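Local coordinates for protein acetone carboxylase alpha subunit (Xanthobacter autotrophicus Py2, PDB 5M45) that belongs to the hydantoinase B/oxoprolinase family and binds manganese and magnesium ions as one chain of a six-chain assembly, at residues W330-E335 with T378-P383; R502-S507 with G645-E650. One frame throughout, in Å; residues are numbered along the deposited sequence.

Contact 1 (W330-E335 with T378-P383); sequences WRLDFE and TEFRLP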
loop_
_atom_site.group_PDB
_atom_site.type_symbol
_atom_site.label_atom_id
_atom_site.label_comp_id
_atom_site.label_asym_id
_atom_site.label_seq_id
_atom_site.Cartn_x
_atom_site.Cartn_y
_atom_site.Cartn_z
ATOM N N TRP A 330 -33.628 2.074 -23.207
ATOM C CA TRP A 330 -33.186 0.671 -23.182
ATOM C C TRP A 330 -32.628 0.247 -21.814
ATOM O O TRP A 330 -32.335 1.094 -20.966
ATOM C CB TRP A 330 -32.257 0.327 -24.359
ATOM C CG TRP A 330 -30.875 0.845 -24.323
ATOM C CD1 TRP A 330 -30.458 2.062 -23.867
ATOM C CD2 TRP A 330 -29.703 0.177 -24.795
ATOM N NE1 TRP A 330 -29.097 2.174 -23.994
ATOM C CE2 TRP A 330 -28.608 1.039 -24.566
ATOM C CE3 TRP A 330 -29.463 -1.076 -25.386
ATOM C CZ2 TRP A 330 -27.309 0.692 -24.915
ATOM C CZ3 TRP A 330 -28.169 -1.436 -25.715
ATOM C CH2 TRP A 330 -27.097 -0.539 -25.497
ATOM N N ARG A 331 -32.585 -1.074 -21.597
ATOM C CA ARG A 331 -32.324 -1.644 -20.298
ATOM C C ARG A 331 -31.453 -2.887 -20.443
ATOM O O ARG A 331 -31.693 -3.722 -21.325
ATOM C CB ARG A 331 -33.648 -1.962 -19.585
ATOM C CG ARG A 331 -33.528 -2.573 -18.203
ATOM C CD ARG A 331 -34.940 -2.889 -17.666
ATOM N NE ARG A 331 -34.909 -3.448 -16.317
ATOM C CZ ARG A 331 -34.748 -2.750 -15.201
ATOM N NH1 ARG A 331 -34.641 -1.421 -15.232
ATOM N NH2 ARG A 331 -34.691 -3.387 -14.038
ATOM N N LEU A 332 -30.445 -2.996 -19.572
ATOM C CA LEU A 332 -29.554 -4.154 -19.534
ATOM C C LEU A 332 -29.535 -4.755 -18.133
ATOM O O LEU A 332 -29.132 -4.081 -17.186
ATOM C CB LEU A 332 -28.162 -3.766 -19.974
ATOM C CG LEU A 332 -28.167 -3.253 -21.425
ATOM C CD1 LEU A 332 -28.102 -1.749 -21.456
ATOM C CD2 LEU A 332 -27.007 -3.824 -22.239
ATOM N N ASP A 333 -29.962 -6.022 -18.018
ATOM C CA ASP A 333 -30.154 -6.710 -16.736
ATOM C C ASP A 333 -29.244 -7.939 -16.713
ATOM O O ASP A 333 -29.355 -8.812 -17.594
ATOM C CB ASP A 333 -31.644 -7.087 -16.609
ATOM C CG ASP A 333 -32.004 -7.721 -15.247
ATOM O OD1 ASP A 333 -31.133 -8.160 -14.477
ATOM O OD2 ASP A 333 -33.220 -7.774 -14.929
ATOM N N PHE A 334 -28.357 -8.008 -15.713
ATOM C CA PHE A 334 -27.344 -9.069 -15.573
ATOM C C PHE A 334 -27.659 -10.119 -14.476
ATOM O O PHE A 334 -26.755 -10.815 -14.006
ATOM C CB PHE A 334 -25.952 -8.434 -15.427
ATOM C CG PHE A 334 -25.532 -7.669 -16.668
ATOM C CD1 PHE A 334 -25.942 -6.347 -16.868
ATOM C CD2 PHE A 334 -24.811 -8.291 -17.679
ATOM C CE1 PHE A 334 -25.594 -5.665 -18.040
ATOM C CE2 PHE A 334 -24.479 -7.621 -18.845
ATOM C CZ PHE A 334 -24.868 -6.304 -19.027
ATOM N N GLU A 335 -28.942 -10.258 -14.109
ATOM C CA GLU A 335 -29.432 -11.361 -13.297
ATOM C C GLU A 335 -28.878 -12.690 -13.770
ATOM O O GLU A 335 -28.982 -13.005 -14.960
ATOM C CB GLU A 335 -30.968 -11.435 -13.385
ATOM C CG GLU A 335 -31.674 -12.643 -12.685
ATOM C CD GLU A 335 -31.952 -12.383 -11.197
ATOM O OE1 GLU A 335 -32.447 -13.258 -10.443
ATOM O OE2 GLU A 335 -31.665 -11.270 -10.757
ATOM N N THR A 378 -29.772 5.199 -20.392
ATOM C CA THR A 378 -29.673 3.725 -20.304
ATOM C C THR A 378 -29.993 3.254 -18.865
ATOM O O THR A 378 -29.561 3.874 -17.907
ATOM C CB THR A 378 -28.233 3.283 -20.677
ATOM O OG1 THR A 378 -27.837 3.846 -21.931
ATOM C CG2 THR A 378 -28.119 1.772 -20.747
ATOM N N GLU A 379 -30.792 2.194 -18.723
ATOM C CA GLU A 379 -31.063 1.599 -17.402
ATOM C C GLU A 379 -30.184 0.343 -17.208
ATOM O O GLU A 379 -30.067 -0.466 -18.138
ATOM C CB GLU A 379 -32.525 1.207 -17.260
ATOM C CG GLU A 379 -33.524 2.355 -17.257
ATOM C CD GLU A 379 -34.964 1.869 -17.419
ATOM O OE1 GLU A 379 -35.760 2.691 -17.912
ATOM O OE2 GLU A 379 -35.287 0.671 -17.194
ATOM N N PHE A 380 -29.540 0.203 -16.032
ATOM C CA PHE A 380 -28.705 -0.956 -15.733
ATOM C C PHE A 380 -29.169 -1.638 -14.454
ATOM O O PHE A 380 -29.486 -0.969 -13.476
ATOM C CB PHE A 380 -27.222 -0.577 -15.554
ATOM C CG PHE A 380 -26.591 0.177 -16.713
ATOM C CD1 PHE A 380 -25.987 -0.501 -17.776
ATOM C CD2 PHE A 380 -26.495 1.577 -16.685
ATOM C CE1 PHE A 380 -25.342 0.187 -18.802
ATOM C CE2 PHE A 380 -25.843 2.269 -17.698
ATOM C CZ PHE A 380 -25.286 1.564 -18.766
ATOM N N ARG A 381 -29.216 -2.975 -14.480
ATOM C CA ARG A 381 -29.477 -3.770 -13.273
ATOM C C ARG A 381 -28.352 -4.809 -13.057
ATOM O O ARG A 381 -28.197 -5.749 -13.862
ATOM C CB ARG A 381 -30.867 -4.441 -13.303
ATOM C CG ARG A 381 -31.108 -5.365 -12.111
ATOM C CD ARG A 381 -32.584 -5.702 -11.832
ATOM N NE ARG A 381 -32.734 -6.542 -10.625
ATOM C CZ ARG A 381 -32.514 -7.867 -10.547
ATOM N NH1 ARG A 381 -32.157 -8.584 -11.605
ATOM N NH2 ARG A 381 -32.678 -8.492 -9.384
ATOM N N LEU A 382 -27.581 -4.610 -11.981
ATOM C CA LEU A 382 -26.448 -5.448 -11.614
ATOM C C LEU A 382 -26.651 -5.947 -10.185
ATOM O O LEU A 382 -26.428 -5.195 -9.223
ATOM C CB LEU A 382 -25.118 -4.672 -11.676
ATOM C CG LEU A 382 -24.735 -3.745 -12.839
ATOM C CD1 LEU A 382 -23.262 -3.311 -12.772
ATOM C CD2 LEU A 382 -25.031 -4.376 -14.147
ATOM N N PRO A 383 -27.087 -7.208 -10.024
ATOM C CA PRO A 383 -27.398 -7.642 -8.667
ATOM C C PRO A 383 -26.196 -7.557 -7.715
ATOM O O PRO A 383 -25.087 -7.873 -8.119
ATOM C CB PRO A 383 -27.880 -9.077 -8.862
ATOM C CG PRO A 383 -28.475 -9.057 -10.213
ATOM C CD PRO A 383 -27.520 -8.191 -11.019
#

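Contact 2 (R502-S507 with G645-E650); sequences RQIKAS and GGYVLE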
loop_
_atom_site.group_PDB
_atom_site.type_symbol
_atom_site.label_atom_id
_atom_site.label_comp_id
_atom_site.label_asym_id
_atom_site.label_seq_id
_atom_site.Cartn_x
_atom_site.Cartn_y
_atom_site.Cartn_z
ATOM N N ARG A 502 7.980 -10.859 -35.421
ATOM C CA ARG A 502 6.655 -10.224 -35.360
ATOM C C ARG A 502 5.895 -10.656 -36.597
ATOM O O ARG A 502 6.335 -10.370 -37.708
ATOM C CB ARG A 502 6.819 -8.691 -35.303
ATOM C CG ARG A 502 6.062 -8.000 -34.201
ATOM C CD ARG A 502 6.121 -6.478 -34.324
ATOM N NE ARG A 502 5.702 -5.825 -33.086
ATOM C CZ ARG A 502 5.538 -4.528 -32.907
ATOM N NH1 ARG A 502 5.105 -4.099 -31.720
ATOM N NH2 ARG A 502 5.785 -3.663 -33.894
ATOM N N GLN A 503 4.789 -11.393 -36.415
ATOM C CA GLN A 503 4.097 -12.105 -37.515
ATOM C C GLN A 503 2.577 -12.070 -37.295
ATOM O O GLN A 503 2.102 -12.187 -36.161
ATOM C CB GLN A 503 4.582 -13.563 -37.541
ATOM C CG GLN A 503 4.146 -14.406 -38.720
ATOM C CD GLN A 503 4.702 -15.833 -38.722
ATOM O OE1 GLN A 503 5.884 -16.025 -38.908
ATOM N NE2 GLN A 503 3.847 -16.833 -38.517
ATOM N N ILE A 504 1.819 -11.984 -38.389
ATOM C CA ILE A 504 0.368 -12.152 -38.346
ATOM C C ILE A 504 0.045 -13.592 -37.861
ATOM O O ILE A 504 0.732 -14.554 -38.240
ATOM C CB ILE A 504 -0.252 -11.898 -39.743
ATOM C CG1 ILE A 504 -0.078 -10.432 -40.149
ATOM C CG2 ILE A 504 -1.728 -12.309 -39.761
ATOM C CD1 ILE A 504 -0.467 -10.142 -41.585
ATOM N N LYS A 505 -0.968 -13.734 -36.990
ATOM C CA LYS A 505 -1.239 -15.035 -36.286
ATOM C C LYS A 505 -2.226 -15.893 -37.097
ATOM O O LYS A 505 -3.435 -15.659 -37.056
ATOM C CB LYS A 505 -1.758 -14.803 -34.844
ATOM C CG LYS A 505 -1.896 -16.079 -33.999
ATOM C CD LYS A 505 -0.548 -16.718 -33.693
ATOM C CE LYS A 505 -0.689 -17.927 -32.806
ATOM N NZ LYS A 505 0.446 -18.856 -33.038
ATOM N N ALA A 506 -1.697 -16.865 -37.832
ATOM C CA ALA A 506 -2.506 -17.710 -38.708
ATOM C C ALA A 506 -3.565 -18.498 -37.937
ATOM O O ALA A 506 -3.310 -19.024 -36.864
ATOM C CB ALA A 506 -1.609 -18.658 -39.497
ATOM N N SER A 507 -4.768 -18.519 -38.503
ATOM C CA SER A 507 -5.933 -19.269 -37.993
ATOM C C SER A 507 -6.432 -18.788 -36.639
ATOM O O SER A 507 -7.170 -19.533 -35.954
ATOM C CB SER A 507 -5.720 -20.803 -38.081
ATOM O OG SER A 507 -5.769 -21.272 -39.436
ATOM N N GLY A 645 -1.791 -15.200 -47.885
ATOM C CA GLY A 645 -1.430 -14.062 -47.049
ATOM C C GLY A 645 -1.024 -14.379 -45.610
ATOM O O GLY A 645 -0.601 -13.463 -44.875
ATOM N N GLY A 646 -1.139 -15.648 -45.193
ATOM C CA GLY A 646 -0.813 -16.063 -43.812
ATOM C C GLY A 646 -1.919 -15.885 -42.759
ATOM O O GLY A 646 -1.650 -15.945 -41.558
ATOM N N TYR A 647 -3.156 -15.681 -43.211
ATOM C CA TYR A 647 -4.314 -15.525 -42.326
ATOM C C TYR A 647 -4.975 -16.835 -41.874
ATOM O O TYR A 647 -5.608 -16.878 -40.801
ATOM C CB TYR A 647 -5.375 -14.582 -42.946
ATOM C CG TYR A 647 -4.868 -13.165 -43.219
ATOM C CD1 TYR A 647 -4.924 -12.183 -42.240
ATOM C CD2 TYR A 647 -4.355 -12.806 -44.469
ATOM C CE1 TYR A 647 -4.461 -10.887 -42.475
ATOM C CE2 TYR A 647 -3.885 -11.521 -44.729
ATOM C CZ TYR A 647 -3.953 -10.560 -43.740
ATOM O OH TYR A 647 -3.489 -9.277 -43.956
ATOM N N VAL A 648 -4.868 -17.873 -42.698
ATOM C CA VAL A 648 -5.480 -19.172 -42.472
ATOM C C VAL A 648 -4.509 -20.271 -42.896
ATOM O O VAL A 648 -3.956 -20.207 -43.996
ATOM C CB VAL A 648 -6.772 -19.320 -43.327
ATOM C CG1 VAL A 648 -7.324 -20.761 -43.273
ATOM C CG2 VAL A 648 -7.834 -18.322 -42.892
ATOM N N LEU A 649 -4.348 -21.292 -42.061
ATOM C CA LEU A 649 -3.538 -22.469 -42.400
ATOM C C LEU A 649 -4.221 -23.339 -43.466
ATOM O O LEU A 649 -5.437 -23.616 -43.372
ATOM C CB LEU A 649 -3.236 -23.311 -41.143
ATOM C CG LEU A 649 -2.420 -22.677 -40.026
ATOM C CD1 LEU A 649 -2.406 -23.557 -38.766
ATOM C CD2 LEU A 649 -1.002 -22.413 -40.486
ATOM N N GLU A 650 -3.431 -23.789 -44.437
ATOM C CA GLU A 650 -3.936 -24.538 -45.595
ATOM C C GLU A 650 -4.874 -25.706 -45.224
ATOM O O GLU A 650 -5.900 -25.918 -45.878
ATOM C CB GLU A 650 -2.759 -25.055 -46.442
ATOM C CG GLU A 650 -3.163 -25.676 -47.798
ATOM C CD GLU A 650 -3.561 -27.138 -47.728
ATOM O OE1 GLU A 650 -3.170 -27.818 -46.763
ATOM O OE2 GLU A 650 -4.278 -27.637 -48.640
HETATM O O HOH W 1 0.937 -15.677 -40.738
#

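Contact 1 (W330-E335 with T378-P383)
R381 reaches across to the neighbouring strand and ties down both D333 and E335. From CB the chain runs out almost fully extended: CB and CG pass beside the D333 carboxylate, with CG 3.7 Å from D333 OD1, and CD touches both D333 OD2 and R331 NH2, which lie about equally far from it. With CG opposite the backbone N (chi1 175°), the guanidinium arrives at the loop that follows strand 330-333. There R381 NH1 donates to the syn lone pair of D333 OD1 at 3.1 Å and, more tightly, to E335 OE2 at 2.9 Å, both acceptors lying near the guanidinium plane. NH2 adds a longer bond to the same E335 oxygen, so two nitrogens grip one atom end-on. D333 OD1 also accepts from the backbone N of E335, an Asx turn that helps to place E335, while D333 OD2 pairs with R727.

Strands 330-333 and 378-381 run parallel at one side of a mixed four-stranded sheet, where 378-381 is the outermost strand within the chain. The backbone ladder passes from W330 O to E379 N, E379 O to L332 N, L332 O to R381 N and R381 O to F334 N, each bond 2.9 Å. On the face that carries R381, R331 NH1 binds E379 OE2 at 2.9 Å; the guanidinium and carboxylate planes stand 70° apart, and R325 is a second partner of that oxygen.

The other face is largely apolar. L332 CD1 sits 4.0 Å above the centre of the W330 ring and meets T378 CG2, which in turn lies over the rim of the F380 ring. W330 NE1 donates a bent bond (139° at the hydrogen) to T378 OG1, which lies somewhat out of the indole plane and also bonds to A374 O; helix 349-361 packs on W330, T378 and F380.

Contact 2 (R502-S507 with G645-E650)
Y647 O accepts the backbone N-H of S507 at 2.9 Å, a nearly straight bond at the hydrogen although the donor stands well above the carbonyl plane. S507 answers with its side chain: OG, turned beside its own backbone N (chi1 -72°), receives the N-H of L649 at 3.0 Å and 176°. Two bonds thus pin one serine to successive parts of the opposing loop. Further back along both segments a water donates to I504 O and G646 O, 2.7 Å from each.

That loop leaves helix 636-645 through a Schellman motif in which G646 takes a positive phi, and it leads on to helix 652-657. The partner segment is the end of strand 497-504, outermost in its sheet within this chain, and the turn after it, so the contact joins the five-stranded antiparallel sheet to the connection between two helices. Two apolar contacts accompany the polar bonds. I504 meets the Y647 ring obliquely: I504 CG2 is 4.0 Å from Y647 CD1, and I504 CD1 lies near Y647 OH, whereas A506 CB touches L649 CD2 at 3.9 Å. A basic side chain of another protein chain also packs on I504, and one on Y647.

After the seven-stranded antiparallel sheet and the helices that follow it, the chain runs through strands 286-297 and 313-324 and enters 330-335. Contact 1 closes when, after 42 intervening residues that include helix 349-361, strand 378-381 returns beside it, making a parallel pair within the mixed sheet. The chain later reaches 502-507, and contact 2 closes a much longer loop of 137 residues, which holds the rest of the five-stranded antiparallel sheet, by bringing back the turn after helix 636-645. The two loops follow in series, neither enclosing nor crossing the other. Their centres lie 39 Å apart on opposite sides of the chain's centre. Only contact 2 is reached by other protein chains of the assembly.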